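Local coordinates for protein TRAP-type C4-dicarboxylate:H+ symport system substrate-binding component DctP (Shewanella oneidensis, PDB 4MX6) that binds succinate and probably delivers such C4-dicarboxylates, as a periplasmic solute-binding protein, to a TRAP-type membrane transporter, at residues 207-210 with 216-219; 236-241 with 287-292; 101-106 with 114-119; 166-171 with 305-310; 200-205 with 225-230. All blocks are in the same frame, centred on the assembly; numbering follows the deposited sequence.

Interaction 1: residues 207-210 with 216-219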
# COMPACT_ATOMS: atom_id res chain seq x y z
N THR A 207 13.47 -12.02 -4.32
CA THR A 207 14.28 -12.81 -5.24
C THR A 207 14.80 -11.95 -6.39
O THR A 207 15.94 -12.14 -6.82
CB THR A 207 13.48 -14.02 -5.77
OG1 THR A 207 13.05 -14.83 -4.67
CG2 THR A 207 14.31 -14.86 -6.72
N LEU A 208 13.99 -11.02 -6.88
CA LEU A 208 14.45 -10.12 -7.93
C LEU A 208 15.63 -9.28 -7.46
O LEU A 208 16.58 -9.07 -8.22
CB LEU A 208 13.30 -9.23 -8.40
CG LEU A 208 12.17 -9.95 -9.15
CD1 LEU A 208 10.94 -9.05 -9.25
CD2 LEU A 208 12.62 -10.41 -10.53
N LEU A 209 15.56 -8.78 -6.23
CA LEU A 209 16.66 -7.99 -5.67
C LEU A 209 17.89 -8.88 -5.46
O LEU A 209 19.02 -8.50 -5.80
CB LEU A 209 16.27 -7.39 -4.32
CG LEU A 209 15.15 -6.36 -4.31
CD1 LEU A 209 14.74 -6.11 -2.87
CD2 LEU A 209 15.55 -5.06 -4.98
N GLN A 210 17.67 -10.04 -4.86
CA GLN A 210 18.76 -10.96 -4.52
C GLN A 210 19.59 -11.30 -5.76
O GLN A 210 20.83 -11.31 -5.72
CB GLN A 210 18.18 -12.24 -3.92
CG GLN A 210 19.21 -13.30 -3.58
CD GLN A 210 18.57 -14.61 -3.26
OE1 GLN A 210 17.59 -15.02 -3.89
NE2 GLN A 210 19.10 -15.29 -2.26
N GLY A 216 16.77 -1.98 -7.67
CA GLY A 216 16.17 -1.33 -6.51
C GLY A 216 14.67 -1.45 -6.50
O GLY A 216 14.06 -2.07 -7.37
N GLN A 217 14.07 -0.87 -5.47
CA GLN A 217 12.63 -0.87 -5.31
C GLN A 217 12.25 0.26 -4.37
O GLN A 217 13.11 1.05 -3.96
CB GLN A 217 12.11 -2.25 -4.85
CG GLN A 217 12.70 -2.78 -3.53
CD GLN A 217 12.00 -2.22 -2.30
OE1 GLN A 217 10.81 -2.44 -2.10
NE2 GLN A 217 12.74 -1.48 -1.48
N GLU A 218 10.96 0.38 -4.05
CA GLU A 218 10.47 1.41 -3.12
C GLU A 218 9.50 0.73 -2.16
O GLU A 218 8.61 -0.02 -2.58
CB GLU A 218 9.78 2.57 -3.86
CG GLU A 218 8.72 2.11 -4.86
CD GLU A 218 7.73 3.19 -5.29
OE1 GLU A 218 8.02 4.38 -5.14
OE2 GLU A 218 6.62 2.82 -5.75
N ASN A 219 9.64 1.00 -0.87
CA ASN A 219 8.73 0.39 0.10
C ASN A 219 8.88 1.01 1.48
O ASN A 219 9.78 1.81 1.73
CB ASN A 219 8.89 -1.14 0.16
CG ASN A 219 7.56 -1.83 0.07
OD1 ASN A 219 6.67 -1.56 0.89
ND2 ASN A 219 7.36 -2.63 -0.96

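Interaction 2: residues 236-241 with 287-292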
# COMPACT_ATOMS: atom_id res chain seq x y z
N ILE A 236 19.73 2.36 1.60
CA ILE A 236 18.32 2.75 1.73
C ILE A 236 18.29 4.26 1.86
O ILE A 236 18.92 4.82 2.75
CB ILE A 236 17.66 2.12 2.97
CG1 ILE A 236 17.81 0.61 2.94
CG2 ILE A 236 16.18 2.55 3.08
CD1 ILE A 236 17.34 -0.09 4.20
N THR A 237 17.58 4.92 0.96
CA THR A 237 17.50 6.36 0.95
C THR A 237 16.14 6.77 1.53
O THR A 237 15.08 6.35 1.04
CB THR A 237 17.70 6.90 -0.47
OG1 THR A 237 19.00 6.53 -0.95
CG2 THR A 237 17.60 8.40 -0.50
N GLU A 238 16.18 7.52 2.63
CA GLU A 238 14.98 7.94 3.34
C GLU A 238 14.35 9.14 2.64
O GLU A 238 14.51 10.28 3.04
CB GLU A 238 15.30 8.24 4.81
CG GLU A 238 14.07 8.46 5.68
CD GLU A 238 14.40 8.38 7.18
OE1 GLU A 238 15.58 8.27 7.54
OE2 GLU A 238 13.47 8.41 8.01
N SER A 239 13.63 8.82 1.58
CA SER A 239 13.07 9.78 0.66
C SER A 239 11.63 10.17 0.99
O SER A 239 11.18 11.24 0.61
CB SER A 239 13.13 9.16 -0.73
OG SER A 239 12.67 7.82 -0.69
N ASN A 240 10.88 9.29 1.67
CA ASN A 240 9.47 9.55 1.97
C ASN A 240 8.73 10.08 0.74
O ASN A 240 7.94 11.02 0.84
CB ASN A 240 9.34 10.53 3.14
CG ASN A 240 9.87 9.96 4.43
OD1 ASN A 240 9.47 8.88 4.86
ND2 ASN A 240 10.76 10.70 5.08
N HIS A 241 8.95 9.46 -0.41
CA HIS A 241 8.58 10.08 -1.68
C HIS A 241 7.17 9.72 -2.18
O HIS A 241 6.74 10.24 -3.21
CB HIS A 241 9.60 9.72 -2.76
CG HIS A 241 9.67 8.25 -3.00
ND1 HIS A 241 10.48 7.42 -2.27
CD2 HIS A 241 8.96 7.46 -3.84
CE1 HIS A 241 10.28 6.17 -2.66
NE2 HIS A 241 9.36 6.17 -3.61
N GLU A 287 9.86 1.12 14.70
CA GLU A 287 10.56 -0.06 15.18
C GLU A 287 11.41 -0.70 14.10
O GLU A 287 12.55 -1.09 14.34
CB GLU A 287 9.57 -1.10 15.72
CG GLU A 287 10.25 -2.39 16.22
CD GLU A 287 9.28 -3.51 16.61
OE1 GLU A 287 8.05 -3.38 16.41
OE2 GLU A 287 9.78 -4.56 17.11
N ASP A 288 10.84 -0.84 12.90
CA ASP A 288 11.50 -1.58 11.85
C ASP A 288 12.64 -0.80 11.21
O ASP A 288 13.63 -1.39 10.81
CB ASP A 288 10.48 -2.08 10.82
CG ASP A 288 9.62 -3.22 11.33
OD1 ASP A 288 9.85 -3.66 12.49
OD2 ASP A 288 8.73 -3.66 10.58
N LYS A 289 12.52 0.53 11.13
CA LYS A 289 13.66 1.34 10.74
C LYS A 289 14.83 1.05 11.69
O LYS A 289 15.97 0.82 11.26
CB LYS A 289 13.32 2.83 10.76
CG LYS A 289 14.52 3.71 10.43
CD LYS A 289 14.18 5.19 10.44
CE LYS A 289 15.41 6.02 10.17
NZ LYS A 289 15.10 7.47 10.28
N GLN A 290 14.58 1.08 13.00
CA GLN A 290 15.64 0.83 13.97
C GLN A 290 16.23 -0.57 13.87
O GLN A 290 17.44 -0.73 13.97
CB GLN A 290 15.14 1.10 15.40
CG GLN A 290 16.26 1.10 16.43
CD GLN A 290 17.31 2.16 16.14
OE1 GLN A 290 16.99 3.33 15.94
NE2 GLN A 290 18.57 1.75 16.09
N LEU A 291 15.39 -1.59 13.65
CA LEU A 291 15.92 -2.94 13.51
C LEU A 291 16.82 -3.07 12.28
O LEU A 291 17.84 -3.76 12.32
CB LEU A 291 14.79 -3.96 13.44
CG LEU A 291 14.03 -4.14 14.76
CD1 LEU A 291 12.80 -5.01 14.56
CD2 LEU A 291 14.90 -4.74 15.86
N ILE A 292 16.46 -2.40 11.19
CA ILE A 292 17.31 -2.39 10.00
C ILE A 292 18.65 -1.72 10.30
O ILE A 292 19.71 -2.24 9.96
CB ILE A 292 16.60 -1.72 8.82
CG1 ILE A 292 15.45 -2.62 8.35
CG2 ILE A 292 17.58 -1.46 7.67
CD1 ILE A 292 14.49 -1.92 7.41

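Interaction 3: residues 101-106 with 114-119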
# COMPACT_ATOMS: atom_id res chain seq x y z
N SER A 101 -2.82 -2.49 -1.86
CA SER A 101 -2.32 -1.14 -2.04
C SER A 101 -3.26 -0.34 -2.94
O SER A 101 -3.76 -0.85 -3.94
CB SER A 101 -0.96 -1.20 -2.71
OG SER A 101 -0.55 0.10 -3.09
N LEU A 102 -3.41 0.94 -2.61
CA LEU A 102 -4.18 1.88 -3.41
C LEU A 102 -3.66 1.96 -4.85
O LEU A 102 -4.39 2.42 -5.72
CB LEU A 102 -4.20 3.26 -2.73
CG LEU A 102 -4.93 3.25 -1.38
CD1 LEU A 102 -4.58 4.47 -0.55
CD2 LEU A 102 -6.43 3.17 -1.57
N SER A 103 -2.40 1.56 -5.07
CA SER A 103 -1.77 1.56 -6.38
C SER A 103 -2.28 0.48 -7.32
O SER A 103 -1.95 0.49 -8.50
CB SER A 103 -0.26 1.32 -6.23
OG SER A 103 0.30 2.11 -5.20
N LYS A 104 -3.05 -0.47 -6.81
CA LYS A 104 -3.31 -1.72 -7.54
C LYS A 104 -4.73 -1.84 -8.08
O LYS A 104 -5.21 -2.94 -8.34
CB LYS A 104 -2.93 -2.93 -6.66
CG LYS A 104 -1.42 -3.02 -6.39
CD LYS A 104 -1.04 -4.11 -5.41
CE LYS A 104 0.45 -4.08 -5.12
NZ LYS A 104 0.84 -4.98 -4.00
N PHE A 105 -5.41 -0.71 -8.25
CA PHE A 105 -6.82 -0.70 -8.64
C PHE A 105 -7.10 -0.20 -10.06
O PHE A 105 -8.27 -0.03 -10.41
CB PHE A 105 -7.60 0.14 -7.63
CG PHE A 105 -7.78 -0.53 -6.28
CD1 PHE A 105 -8.74 -1.52 -6.11
CD2 PHE A 105 -7.02 -0.17 -5.19
CE1 PHE A 105 -8.93 -2.13 -4.88
CE2 PHE A 105 -7.20 -0.79 -3.96
CZ PHE A 105 -8.17 -1.75 -3.80
N GLU A 106 -6.07 0.02 -10.87
CA GLU A 106 -6.25 0.66 -12.18
C GLU A 106 -7.18 -0.08 -13.14
O GLU A 106 -7.73 0.53 -14.05
CB GLU A 106 -4.90 0.93 -12.86
CG GLU A 106 -4.13 2.04 -12.16
CD GLU A 106 -2.74 2.32 -12.74
OE1 GLU A 106 -2.28 1.55 -13.61
OE2 GLU A 106 -2.09 3.32 -12.31
N VAL A 114 -4.41 9.12 -7.79
CA VAL A 114 -3.98 10.27 -7.02
C VAL A 114 -3.03 9.87 -5.88
O VAL A 114 -2.06 10.57 -5.60
CB VAL A 114 -5.18 11.09 -6.50
CG1 VAL A 114 -6.04 10.29 -5.53
CG2 VAL A 114 -4.69 12.39 -5.87
N PHE A 115 -3.30 8.74 -5.24
CA PHE A 115 -2.50 8.32 -4.10
C PHE A 115 -1.05 7.98 -4.45
O PHE A 115 -0.20 7.98 -3.56
CB PHE A 115 -3.16 7.12 -3.41
CG PHE A 115 -4.33 7.49 -2.54
CD1 PHE A 115 -4.14 8.11 -1.32
CD2 PHE A 115 -5.63 7.17 -2.94
CE1 PHE A 115 -5.21 8.42 -0.51
CE2 PHE A 115 -6.71 7.48 -2.12
CZ PHE A 115 -6.49 8.10 -0.91
N ASP A 116 -0.78 7.67 -5.72
CA ASP A 116 0.56 7.29 -6.16
C ASP A 116 1.44 8.48 -6.53
O ASP A 116 2.62 8.30 -6.79
CB ASP A 116 0.46 6.38 -7.38
CG ASP A 116 0.08 4.96 -7.04
OD1 ASP A 116 0.14 4.60 -5.85
OD2 ASP A 116 -0.25 4.20 -7.99
N LEU A 117 0.87 9.68 -6.62
CA LEU A 117 1.66 10.81 -7.12
C LEU A 117 2.85 11.11 -6.21
O LEU A 117 2.70 11.22 -4.99
CB LEU A 117 0.78 12.05 -7.30
CG LEU A 117 -0.29 11.94 -8.40
CD1 LEU A 117 -1.16 13.17 -8.42
CD2 LEU A 117 0.33 11.71 -9.77
N PRO A 118 4.05 11.25 -6.79
CA PRO A 118 5.23 11.40 -5.95
C PRO A 118 5.27 12.74 -5.22
O PRO A 118 5.05 13.80 -5.82
CB PRO A 118 6.38 11.26 -6.94
CG PRO A 118 5.77 11.56 -8.30
CD PRO A 118 4.39 11.04 -8.21
N PHE A 119 5.56 12.68 -3.93
CA PHE A 119 5.67 13.84 -3.05
C PHE A 119 4.36 14.64 -2.93
O PHE A 119 4.37 15.80 -2.52
CB PHE A 119 6.83 14.76 -3.48
CG PHE A 119 8.19 14.10 -3.39
CD1 PHE A 119 8.81 13.94 -2.17
CD2 PHE A 119 8.83 13.65 -4.53
CE1 PHE A 119 10.06 13.33 -2.10
CE2 PHE A 119 10.07 13.04 -4.45
CZ PHE A 119 10.68 12.89 -3.23
O HOH W 1 -2.48 3.42 -9.55

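Interaction 4: residues 166-171 with 305-310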
# COMPACT_ATOMS: atom_id res chain seq x y z
N PRO A 166 23.67 5.05 -3.12
CA PRO A 166 22.84 6.13 -2.57
C PRO A 166 22.03 6.82 -3.64
O PRO A 166 22.50 6.98 -4.77
CB PRO A 166 23.87 7.11 -1.99
CG PRO A 166 25.10 6.32 -1.79
CD PRO A 166 25.10 5.25 -2.84
N LEU A 167 20.83 7.25 -3.29
CA LEU A 167 19.97 7.96 -4.24
C LEU A 167 19.74 9.41 -3.77
O LEU A 167 18.62 9.90 -3.60
CB LEU A 167 18.66 7.19 -4.46
CG LEU A 167 18.92 5.81 -5.12
CD1 LEU A 167 17.69 4.92 -4.99
CD2 LEU A 167 19.32 5.96 -6.58
N LYS A 168 20.87 10.09 -3.61
CA LYS A 168 20.90 11.45 -3.09
C LYS A 168 20.22 12.45 -4.01
O LYS A 168 19.58 13.39 -3.55
CB LYS A 168 22.35 11.88 -2.90
CG LYS A 168 23.00 11.31 -1.66
CD LYS A 168 22.44 12.02 -0.44
CE LYS A 168 23.42 12.04 0.71
NZ LYS A 168 23.00 13.06 1.71
N GLN A 169 20.38 12.23 -5.31
CA GLN A 169 19.81 13.12 -6.31
C GLN A 169 19.18 12.29 -7.40
O GLN A 169 19.56 11.14 -7.61
CB GLN A 169 20.88 14.02 -6.91
CG GLN A 169 21.54 14.94 -5.90
CD GLN A 169 22.72 15.68 -6.47
OE1 GLN A 169 23.81 15.13 -6.59
NE2 GLN A 169 22.51 16.94 -6.83
N PRO A 170 18.22 12.89 -8.12
CA PRO A 170 17.55 12.16 -9.20
C PRO A 170 18.52 11.53 -10.18
O PRO A 170 18.25 10.44 -10.68
CB PRO A 170 16.71 13.24 -9.88
CG PRO A 170 16.43 14.20 -8.81
CD PRO A 170 17.60 14.20 -7.88
N SER A 171 19.64 12.20 -10.47
CA SER A 171 20.61 11.68 -11.43
C SER A 171 21.13 10.31 -11.03
O SER A 171 21.54 9.52 -11.88
CB SER A 171 21.77 12.68 -11.62
OG SER A 171 22.46 12.91 -10.41
N PRO A 305 17.73 19.27 2.65
CA PRO A 305 16.55 19.95 2.12
C PRO A 305 16.65 20.22 0.62
O PRO A 305 15.67 20.01 -0.10
CB PRO A 305 16.53 21.26 2.90
CG PRO A 305 17.17 20.90 4.20
CD PRO A 305 18.26 19.93 3.85
N ALA A 306 17.80 20.68 0.15
CA ALA A 306 17.98 20.94 -1.27
C ALA A 306 17.92 19.65 -2.08
O ALA A 306 17.40 19.63 -3.18
CB ALA A 306 19.28 21.68 -1.54
N GLU A 307 18.47 18.57 -1.53
CA GLU A 307 18.42 17.29 -2.21
C GLU A 307 16.97 16.83 -2.34
O GLU A 307 16.55 16.40 -3.41
CB GLU A 307 19.25 16.25 -1.46
CG GLU A 307 20.73 16.44 -1.71
CD GLU A 307 21.64 15.66 -0.76
OE1 GLU A 307 21.19 15.18 0.30
OE2 GLU A 307 22.84 15.56 -1.09
N ARG A 308 16.20 16.92 -1.27
CA ARG A 308 14.79 16.55 -1.35
C ARG A 308 14.08 17.40 -2.41
O ARG A 308 13.29 16.88 -3.20
CB ARG A 308 14.07 16.70 -0.00
CG ARG A 308 12.59 16.28 -0.06
CD ARG A 308 11.79 16.69 1.19
NE ARG A 308 10.45 16.08 1.22
CZ ARG A 308 9.34 16.62 0.73
NH1 ARG A 308 9.35 17.82 0.15
NH2 ARG A 308 8.19 15.96 0.83
N GLN A 309 14.35 18.70 -2.43
CA GLN A 309 13.65 19.57 -3.36
C GLN A 309 13.98 19.21 -4.81
O GLN A 309 13.12 19.32 -5.69
CB GLN A 309 13.95 21.05 -3.09
CG GLN A 309 13.02 21.99 -3.84
CD GLN A 309 11.57 21.87 -3.39
OE1 GLN A 309 11.28 21.85 -2.19
NE2 GLN A 309 10.66 21.75 -4.34
N GLN A 310 15.20 18.75 -5.07
CA GLN A 310 15.54 18.34 -6.43
C GLN A 310 14.66 17.16 -6.86
O GLN A 310 14.16 17.11 -7.98
CB GLN A 310 17.02 17.97 -6.54
CG GLN A 310 17.94 19.18 -6.44
CD GLN A 310 19.43 18.89 -6.55
OE1 GLN A 310 19.91 17.80 -6.29
NE2 GLN A 310 20.17 19.92 -6.89
O HOH W 2 18.58 15.69 -4.87
O HOH W 3 24.90 14.78 0.68

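Interaction 5: residues 200-205 with 225-230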
# COMPACT_ATOMS: atom_id res chain seq x y z
N LYS A 200 5.95 -5.94 -11.11
CA LYS A 200 6.04 -7.32 -10.64
C LYS A 200 5.24 -7.48 -9.35
O LYS A 200 5.16 -6.56 -8.56
CB LYS A 200 7.49 -7.74 -10.37
CG LYS A 200 8.39 -7.77 -11.59
CD LYS A 200 8.05 -8.92 -12.50
CE LYS A 200 8.96 -8.96 -13.71
NZ LYS A 200 8.73 -10.18 -14.53
N PRO A 201 4.70 -8.68 -9.11
CA PRO A 201 3.98 -8.93 -7.85
C PRO A 201 4.91 -8.91 -6.64
O PRO A 201 6.10 -9.26 -6.73
CB PRO A 201 3.39 -10.32 -8.06
CG PRO A 201 4.20 -10.93 -9.09
CD PRO A 201 4.68 -9.85 -9.99
N PHE A 202 4.35 -8.54 -5.50
CA PHE A 202 5.11 -8.36 -4.28
C PHE A 202 5.87 -9.62 -3.90
O PHE A 202 6.98 -9.53 -3.40
CB PHE A 202 4.17 -7.95 -3.15
CG PHE A 202 4.86 -7.61 -1.87
CD1 PHE A 202 5.74 -6.53 -1.81
CD2 PHE A 202 4.62 -8.34 -0.72
CE1 PHE A 202 6.33 -6.19 -0.61
CE2 PHE A 202 5.21 -7.98 0.48
CZ PHE A 202 6.08 -6.91 0.52
N SER A 203 5.27 -10.79 -4.12
CA SER A 203 5.91 -12.04 -3.72
C SER A 203 7.26 -12.29 -4.38
O SER A 203 8.06 -13.09 -3.87
CB SER A 203 4.96 -13.20 -4.02
OG SER A 203 4.78 -13.35 -5.42
N GLU A 204 7.54 -11.63 -5.50
CA GLU A 204 8.78 -11.85 -6.23
C GLU A 204 9.91 -10.90 -5.85
O GLU A 204 11.04 -11.08 -6.29
CB GLU A 204 8.53 -11.67 -7.73
CG GLU A 204 7.60 -12.70 -8.35
CD GLU A 204 7.48 -12.54 -9.85
OE1 GLU A 204 8.38 -11.93 -10.46
OE2 GLU A 204 6.50 -13.03 -10.44
N VAL A 205 9.62 -9.87 -5.08
CA VAL A 205 10.56 -8.77 -4.96
C VAL A 205 11.89 -9.18 -4.33
O VAL A 205 12.95 -8.83 -4.84
CB VAL A 205 9.95 -7.58 -4.21
CG1 VAL A 205 10.97 -6.48 -4.04
CG2 VAL A 205 8.75 -7.05 -4.98
N TYR A 225 11.84 -4.45 6.21
CA TYR A 225 12.31 -5.31 7.29
C TYR A 225 11.74 -6.72 7.22
O TYR A 225 12.48 -7.70 7.21
CB TYR A 225 11.99 -4.69 8.66
CG TYR A 225 12.40 -5.61 9.78
CD1 TYR A 225 13.73 -5.85 10.05
CD2 TYR A 225 11.45 -6.29 10.53
CE1 TYR A 225 14.12 -6.72 11.05
CE2 TYR A 225 11.82 -7.16 11.54
CZ TYR A 225 13.16 -7.38 11.80
OH TYR A 225 13.54 -8.25 12.81
N SER A 226 10.41 -6.81 7.12
CA SER A 226 9.76 -8.11 7.22
C SER A 226 10.07 -9.02 6.02
O SER A 226 10.08 -10.23 6.17
CB SER A 226 8.25 -7.99 7.44
OG SER A 226 7.62 -7.29 6.39
N GLN A 227 10.34 -8.45 4.85
CA GLN A 227 10.70 -9.24 3.67
C GLN A 227 12.21 -9.33 3.45
O GLN A 227 12.65 -9.95 2.48
CB GLN A 227 10.03 -8.67 2.41
CG GLN A 227 8.50 -8.75 2.43
CD GLN A 227 7.92 -10.16 2.62
OE1 GLN A 227 8.55 -11.18 2.33
NE2 GLN A 227 6.70 -10.22 3.08
N LYS A 228 13.00 -8.69 4.31
CA LYS A 228 14.47 -8.76 4.29
C LYS A 228 15.07 -8.12 3.04
O LYS A 228 16.17 -8.48 2.62
CB LYS A 228 14.99 -10.20 4.47
CG LYS A 228 14.43 -10.89 5.71
CD LYS A 228 14.69 -10.11 6.98
CE LYS A 228 13.75 -10.53 8.09
NZ LYS A 228 13.71 -9.52 9.18
N PHE A 229 14.39 -7.13 2.48
CA PHE A 229 14.95 -6.43 1.34
C PHE A 229 16.29 -5.78 1.71
O PHE A 229 17.17 -5.65 0.87
CB PHE A 229 14.01 -5.34 0.80
CG PHE A 229 12.65 -5.83 0.31
CD1 PHE A 229 12.42 -7.14 -0.08
CD2 PHE A 229 11.61 -4.92 0.22
CE1 PHE A 229 11.15 -7.52 -0.53
CE2 PHE A 229 10.37 -5.29 -0.23
CZ PHE A 229 10.14 -6.59 -0.60
N TYR A 230 16.42 -5.37 2.97
CA TYR A 230 17.65 -4.71 3.42
C TYR A 230 18.86 -5.65 3.42
O TYR A 230 19.99 -5.18 3.50
CB TYR A 230 17.46 -4.09 4.81
CG TYR A 230 17.29 -5.10 5.94
CD1 TYR A 230 16.07 -5.71 6.17
CD2 TYR A 230 18.35 -5.44 6.77
CE1 TYR A 230 15.90 -6.62 7.21
CE2 TYR A 230 18.19 -6.35 7.80
CZ TYR A 230 16.97 -6.95 8.01
OH TYR A 230 16.78 -7.86 9.04

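Interaction 1: residues 207-210 with 216-219
Leu209 and Gln217 make the apolar part of this contact. Leu209 sends both of its methyl groups to the CG methylene of Gln217: CD2 of Leu209 lies 3.9 Å from CG of Gln217, and CD1 is almost as near. The two side chains meet at about a right angle, and the forked end of the leucine straddles one methylene of the glutamine. Gln217 offers that methylene through its first torsion (chi1 58°), which folds CG between the backbone N and the carbonyl carbon and sets it before the leucine. Against the backbone, the same Leu209 CD2 rests 4.0 Å from the carbonyl carbon of Gly216.

The pairing lays helix 205-210 on the edge strand 217-219 of a mixed four-stranded sheet in the periplasmic binding-protein fold, with a short loop, whose Ile214 also touches Leu209, joining the two.

No polar bond crosses between the segments. Backbone bonds tie Gln217 to Thr162 and Asn219 to Gln160 on the neighbouring strand 160-163, and Glu218, a buried carboxylate, forms a salt bridge with Lys159 and takes a hydrogen bond from Gln189. Asn219 is a succinate-binding residue: its ND2 is hydrogen-bonded to the bound succinate, while its OD1 accepts a bond from Asn223 ND2.

Interaction 2: residues 236-241 with 287-292
Lys289 places its ammonium group in the fork of the Glu238 carboxylate, a two-pronged salt bridge in which NZ of Lys289 lies 2.9 Å from both OE1 and OE2 of Glu238. Each oxygen receives it on its syn lone pair, the side turned to the other oxygen. The two chains cross at about a right angle. Beside this charged pair, a small apolar contact joins CD1 of Ile236 to CG2 of Ile292 at 3.7 Å.

Both charged chains are stretched out to bridge backbones that stand well apart, the CA atoms of Glu238 and Lys289 being separated by 10.0 Å. Lys289 is fully extended, with CG opposite the backbone N (chi1 177°) and every later torsion near 180°, and Glu238 is likewise extended beyond CG. Glu238, next to strand 235-237, is the centre of an inverse gamma turn. Its backbone is bonded to Val301, while Ile236 pairs with Gln299 and Val301, which fixes this end of the strand in the sheet. Trp221 of helix 221-226 touches both Ile236 and Lys289.

Farther along the loop, Ser239 OG and His241 ND1 share a hydrogen bond of 2.7 Å in the plane of the imidazole, and the ring stacks with Phe161.

The contact thus fastens the long helix 260-295 to the sheet beside it. With both carboxylate oxygens turned to one ammonium group, the negative charge of Glu238 is probably well balanced by Lys289, at a partly exposed margin next to the buried isoleucine pair.

Interaction 3: residues 101-106 with 114-119
Leu102 sets its CD1 methyl over the face of the Phe115 ring, a CH-pi contact with CD1 3.6 Å from the ring centroid and 11° off the normal. In Phe115, chi1 (-77°) carries the ring toward Leu102, and chi2 (-74°) turns its face to the methyl. The ring of Phe130 also meets Phe115, at a steep angle.

Next along both segments, Ser103 OG donates to OD1 of Asp116 at 2.6 Å, a short bond that arrives on the syn side, slightly out of the carboxylate plane. The rotation of Ser103 that holds OG beside its own backbone N, opposite the carbonyl carbon, points the hydroxyl at this oxygen. The other oxygen, Asp116 OD2, is hydrogen-bonded to Ser183 OG and lies 2.8 Å from a water that also contacts OE2 of Glu106.

These pairs close a loop between helices 86-91 and 124-132 that carries Lys104, whose NZ is bonded to the bound succinate. In the buried Asp116, OD1 is hydrogen-bonded by Ser103 and OD2 by Ser183, which probably eases the cost of burying its charge near that of Glu106.

Interaction 4: residues 166-171 with 305-310
Lys168 NZ is gripped from several sides: it makes a salt bridge of 3.1 Å with OE1 of Glu307, donates to the carbonyl O of Thr302, and is linked through a water to OE2 of Glu307. It meets OE1 on the syn lone pair, and that same oxygen accepts from the backbone N of Ser304, just ahead of the helix. The lysine chain bends at chi2 (-73°), which lets its CD methylene lie against the carboxylate as well. Were Glu307 an alanine, Lys168 would probably lose its counter-charge and the N of Ser304 its side-chain acceptor.

The contact joins the loop after strand 160-163 to the first turns of helix 305-326, far from the succinate site.

Beside the salt bridge, Gln169 NE2 donates to OE1 of Gln310 in a nearly straight bond of 2.8 Å, with an N-H...O angle of 168°. The acceptor lies in the plane of the Gln169 amide, and the donor comes in on a lone pair of the Gln310 carbonyl; the two amides are nearly coplanar, 9° apart. The Gln310 chain, extended beyond CG, carries its amide across from the helix to the loop. Nearer its root, Gln310 CB packs on the ring of Pro170, 4.0 Å from CD.

Backbone carbonyls approach a common water too: a second water lies 2.8 Å from O of Lys168 and 2.6 Å from O of Glu307. Trp311, one turn farther along the helix, packs on Pro170.

Interaction 5: residues 200-205 with 225-230
Phe202 is the first residue of its segment to touch the other, pointing its ring end at Gln227 and Phe229. Its CZ lies 3.6 Å from CG of Gln227, and the ring stands nearly perpendicular to the glutamine amide, with planes 84° apart. Its CE1 comes to the edge of the Phe229 ring, 3.8 Å from CZ of that residue. The ring is carried there by chi1 of -174°, which swings CG away from the backbone N.

Val205, where helix 205-210 begins, approaches from another direction. Its CG1 methyl lies over one face of the Phe229 ring in a CH-pi contact, 3.9 Å from the centroid and 28° off the normal; the closest ring atom is CZ, 3.5 Å from CG1.

Phe229 thus meets Phe202 at its edge and Val205 on a face. Shrinking Phe229 to a leucine is likely to open a gap between the two segments and leave the Val205 methyl and the Phe202 ring without their shared aromatic partner.

Helix 221-226 ends in a Schellman motif at Lys228, just before Phe229. The NZ of Lys228 folds back to Tyr225 O at 3.0 Å; that oxygen also accepts from Lys228 N on the opposite face of its plane.

Phe202 lies against the bound succinate, and Val205 is close to Arg179, a succinate-binding residue. No hydrogen bond crosses between the segments and the contact is largely apolar, so that apolar groups line this side, beside a ligand held elsewhere by polar and charged residues.

In the fold
Along the chain interaction 3 comes first; the long loop closed by interaction 4 then spans interactions 5, 1 and 2, with interaction 1 lying between the two segments of interaction 5. Interactions 1 and 5 have centres about 6 Å apart and share a core in which Phe229 meets Leu209 and Gln217. Interactions 1 and 2 reach the same mixed sheet, through strands 217-219 and 235-237, and are joined by Glu218 with His241. His241 O bonds in turn to Phe119 N of interaction 3. Interaction 4 lies farther out, about 25 Å from interaction 5 between centres. Interactions 1, 3 and 5 border the succinate pocket; 2 and 4 tie the surrounding helices to the sheet and its loops.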